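Local structure of SspB protein (Streptomyces clavuligerus, 6JUF) at residues T177-P182 with C200-L205. The protein probably acts as a DNA-cleaving, metal-dependent nuclease in the phosphorothioation-sensing SspABCD-SspE system that defends bacteria against phages. Residues are numbered along the deposited sequence; the frame is centred on the assembly and turned at random.
Sequences TKMYVP and CPFREL
With its CG set anti to the carbonyl carbon (chi1 -60°) and the chain extended from there to NE, Arg203 reaches along the C-terminal end of helix 166-180 to the backbone of Lys178; Met179, whose CG stands anti to the backbone N (chi1 174°), runs straight out to the ring of Phe202. The guanidinium of Arg203 grips one carbonyl side-on, with hydrogen bonds to Lys178 O from NE (2.8 Å) and NH2 (3.0 Å), and the oxygen sits close to the guanidinium plane. Neither bond is straight, as expected when two nitrogens share one acceptor, but the pair fixes the rotation of the group and satisfies a carbonyl in the last turn of the helix. Cys200 CB packs over one guanidinium face, while the aliphatic part of Arg203 passes Val181 O, which is 3.1 Å from Arg203 CG.

On the apolar side, Met179 CE sits over a face of the Phe202 ring, 3.7 Å from its centroid, in a CH-pi contact; SD approaches more obliquely, completing a Met-aromatic pair. Two waters join the backbones as the helix ends: both donate to Tyr180 O, one also to Phe202 O and the other to Arg203 O.

The helix end is thus joined to the 3-10 turn 201-205, which leads into strand 208-211. Met208 and Trp219, from neighbouring strands of the three-stranded sheet, pack against Val181. Arg203 NH1 forms a salt bridge with Glu204 of the second subunit, and the turn also packs on helix 107-118 of its own chain.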
ATOM      1  N   THR B 177      -2.909 -15.981   3.415  1.00  8.82           N
ATOM      2  CA  THR B 177      -2.697 -15.948   1.955  1.00  9.13           C
ATOM      3  C   THR B 177      -2.994 -14.552   1.383  1.00  8.54           C
ATOM      4  O   THR B 177      -2.167 -14.007   0.655  1.00  8.95           O
ATOM      5  CB  THR B 177      -3.627 -16.962   1.268  1.00 10.76           C
ATOM      6  OG1 THR B 177      -3.473 -18.233   1.927  1.00 12.94           O
ATOM      7  CG2 THR B 177      -3.260 -17.156  -0.189  1.00 11.16           C
ATOM      8  N   LYS B 178      -4.132 -13.959   1.747  1.00 10.68           N
ATOM      9  CA  LYS B 178      -4.497 -12.621   1.271  1.00  8.82           C
ATOM     10  C   LYS B 178      -3.485 -11.553   1.710  1.00 10.33           C
ATOM     11  O   LYS B 178      -3.285 -10.563   0.982  1.00 10.01           O
ATOM     12  CB  LYS B 178      -5.920 -12.220   1.815  1.00 11.96           C
ATOM     13  CG  LYS B 178      -7.009 -12.958   1.067  1.00 17.15           C
ATOM     14  CD  LYS B 178      -8.380 -12.357   1.321  1.00 23.65           C
ATOM     15  CE  LYS B 178      -8.994 -12.914   2.551  1.00 18.85           C
ATOM     16  NZ  LYS B 178     -10.273 -12.189   2.731  1.00 21.36           N
ATOM     17  N   MET B 179      -2.839 -11.764   2.856  1.00  8.67           N
ATOM     18  CA  MET B 179      -1.923 -10.773   3.418  1.00  9.07           C
ATOM     19  C   MET B 179      -0.594 -10.786   2.638  1.00  7.82           C
ATOM     20  O   MET B 179       0.050  -9.734   2.467  1.00  9.15           O
ATOM     21  CB  MET B 179      -1.654 -11.095   4.907  1.00  9.28           C
ATOM     22  CG  MET B 179      -0.575 -10.188   5.560  1.00  9.55           C
ATOM     23  SD  MET B 179      -0.754 -10.378   7.362  1.00  8.70           S
ATOM     24  CE  MET B 179       0.622  -9.354   7.850  1.00  9.74           C
ATOM     25  N   TYR B 180      -0.133 -11.984   2.241  1.00  6.74           N
ATOM     26  CA  TYR B 180       1.229 -12.092   1.699  1.00  7.70           C
ATOM     27  C   TYR B 180       1.402 -12.374   0.198  1.00  8.66           C
ATOM     28  O   TYR B 180       2.505 -12.168  -0.324  1.00  8.70           O
ATOM     29  CB  TYR B 180       2.041 -13.172   2.462  1.00  7.48           C
ATOM     30  CG  TYR B 180       2.244 -12.866   3.942  1.00  6.49           C
ATOM     31  CD1 TYR B 180       3.169 -11.856   4.343  1.00  5.87           C
ATOM     32  CD2 TYR B 180       1.530 -13.525   4.932  1.00  5.97           C
ATOM     33  CE1 TYR B 180       3.322 -11.542   5.711  1.00  6.23           C
ATOM     34  CE2 TYR B 180       1.690 -13.209   6.266  1.00  9.00           C
ATOM     35  CZ  TYR B 180       2.590 -12.242   6.667  1.00  7.57           C
ATOM     36  OH  TYR B 180       2.748 -11.979   8.004  1.00  9.41           O
ATOM     37  N   VAL B 181       0.397 -12.930  -0.492  1.00  8.54           N
ATOM     38  CA  VAL B 181       0.552 -13.325  -1.893  1.00  9.49           C
ATOM     39  C   VAL B 181       0.109 -12.179  -2.833  1.00  9.77           C
ATOM     40  O   VAL B 181      -0.670 -11.292  -2.445  1.00 10.87           O
ATOM     41  CB  VAL B 181      -0.228 -14.640  -2.273  1.00  9.89           C
ATOM     42  CG1 VAL B 181       0.100 -15.747  -1.290  1.00 10.46           C
ATOM     43  CG2 VAL B 181      -1.730 -14.400  -2.395  1.00 13.23           C
ATOM     44  N   PRO B 182       0.645 -12.174  -4.068  1.00 10.40           N
ATOM     45  CA  PRO B 182       0.236 -11.103  -4.995  1.00  9.75           C
ATOM     46  C   PRO B 182      -1.254 -11.105  -5.243  1.00  9.70           C
ATOM     47  O   PRO B 182      -1.885 -12.177  -5.254  1.00 10.72           O
ATOM     48  CB  PRO B 182       1.014 -11.417  -6.293  1.00 11.74           C
ATOM     49  CG  PRO B 182       2.216 -12.241  -5.810  1.00  9.98           C
ATOM     50  CD  PRO B 182       1.707 -13.042  -4.619  1.00  9.21           C
ATOM     51  N   CYS B 200      -3.117  -4.746   0.245  1.00  7.72           N
ATOM     52  CA  CYS B 200      -2.505  -5.150   1.532  1.00  8.79           C
ATOM     53  C   CYS B 200      -1.022  -4.912   1.377  1.00  8.37           C
ATOM     54  O   CYS B 200      -0.389  -5.579   0.518  1.00  8.32           O
ATOM     55  CB  CYS B 200      -2.756  -6.650   1.845  1.00  8.02           C
ATOM     56  SG  CYS B 200      -2.104  -6.992   3.489  1.00  8.84           S
ATOM     57  N   PRO B 201      -0.466  -3.967   2.128  1.00  7.25           N
ATOM     58  CA  PRO B 201       0.922  -3.546   1.832  1.00  9.40           C
ATOM     59  C   PRO B 201       1.947  -4.637   2.134  1.00  8.48           C
ATOM     60  O   PRO B 201       3.084  -4.571   1.678  1.00 10.69           O
ATOM     61  CB  PRO B 201       1.124  -2.301   2.722  1.00  8.89           C
ATOM     62  CG  PRO B 201       0.117  -2.489   3.857  1.00  9.10           C
ATOM     63  CD  PRO B 201      -1.083  -3.157   3.218  1.00  7.50           C
ATOM     64  N   PHE B 202       1.532  -5.673   2.852  1.00  8.36           N
ATOM     65  CA  PHE B 202       2.461  -6.766   3.133  1.00  8.74           C
ATOM     66  C   PHE B 202       2.769  -7.631   1.926  1.00  8.47           C
ATOM     67  O   PHE B 202       3.764  -8.365   1.939  1.00  8.80           O
ATOM     68  CB  PHE B 202       1.944  -7.608   4.296  1.00  6.74           C
ATOM     69  CG  PHE B 202       1.901  -6.818   5.592  1.00  6.39           C
ATOM     70  CD1 PHE B 202       3.043  -6.705   6.385  1.00  7.05           C
ATOM     71  CD2 PHE B 202       0.771  -6.059   5.930  1.00  5.98           C
ATOM     72  CE1 PHE B 202       3.023  -5.982   7.584  1.00  7.76           C
ATOM     73  CE2 PHE B 202       0.770  -5.275   7.094  1.00  6.37           C
ATOM     74  CZ  PHE B 202       1.913  -5.233   7.922  1.00  7.59           C
ATOM     75  N   ARG B 203       1.953  -7.496   0.867  1.00  7.90           N
ATOM     76  CA  ARG B 203       2.243  -8.244  -0.355  1.00  8.33           C
ATOM     77  C   ARG B 203       3.566  -7.810  -0.986  1.00  8.76           C
ATOM     78  O   ARG B 203       4.215  -8.595  -1.701  1.00  9.16           O
ATOM     79  CB  ARG B 203       1.082  -8.154  -1.350  1.00  7.95           C
ATOM     80  CG  ARG B 203      -0.216  -8.691  -0.808  1.00  8.25           C
ATOM     81  CD  ARG B 203      -1.377  -8.331  -1.728  1.00  9.37           C
ATOM     82  NE  ARG B 203      -2.620  -8.846  -1.105  1.00  8.35           N
ATOM     83  CZ  ARG B 203      -3.800  -8.232  -1.248  1.00  9.85           C
ATOM     84  NH1 ARG B 203      -3.867  -7.166  -2.023  1.00  8.35           N
ATOM     85  NH2 ARG B 203      -4.904  -8.693  -0.675  1.00 10.10           N
ATOM     86  N   GLU B 204       3.993  -6.581  -0.698  1.00  8.45           N
ATOM     87  CA  GLU B 204       5.247  -6.096  -1.255  1.00  8.63           C
ATOM     88  C   GLU B 204       6.455  -6.809  -0.710  1.00  9.42           C
ATOM     89  O   GLU B 204       7.524  -6.690  -1.320  1.00 12.03           O
ATOM     90  CB  GLU B 204       5.449  -4.580  -1.034  1.00 12.59           C
ATOM     91  CG  GLU B 204       4.490  -3.787  -1.863  1.00 16.19           C
ATOM     92  CD  GLU B 204       5.131  -2.495  -2.351  1.00 14.86           C
ATOM     93  OE1 GLU B 204       4.569  -1.432  -2.113  1.00 17.51           O
ATOM     94  OE2 GLU B 204       6.203  -2.572  -2.986  1.00 15.36           O
ATOM     95  N   LEU B 205       6.306  -7.539   0.391  1.00  9.83           N
ATOM     96  CA  LEU B 205       7.447  -8.270   1.002  1.00 10.26           C
ATOM     97  C   LEU B 205       7.817  -9.492   0.167  1.00 10.44           C
ATOM     98  O   LEU B 205       8.897 -10.032   0.374  1.00 11.28           O
ATOM     99  CB  LEU B 205       7.175  -8.658   2.486  1.00  9.15           C
ATOM    100  CG  LEU B 205       6.792  -7.465   3.395  1.00  8.74           C
ATOM    101  CD1 LEU B 205       6.594  -7.971   4.818  1.00 11.96           C
ATOM    102  CD2 LEU B 205       7.800  -6.287   3.265  1.00 10.15           C
TER
HETATM  103  O   HOH W   1       4.598 -10.978   1.108  1.00  7.93           O
HETATM  104  O   HOH W   2       3.652 -11.196  -2.599  1.00 17.35           O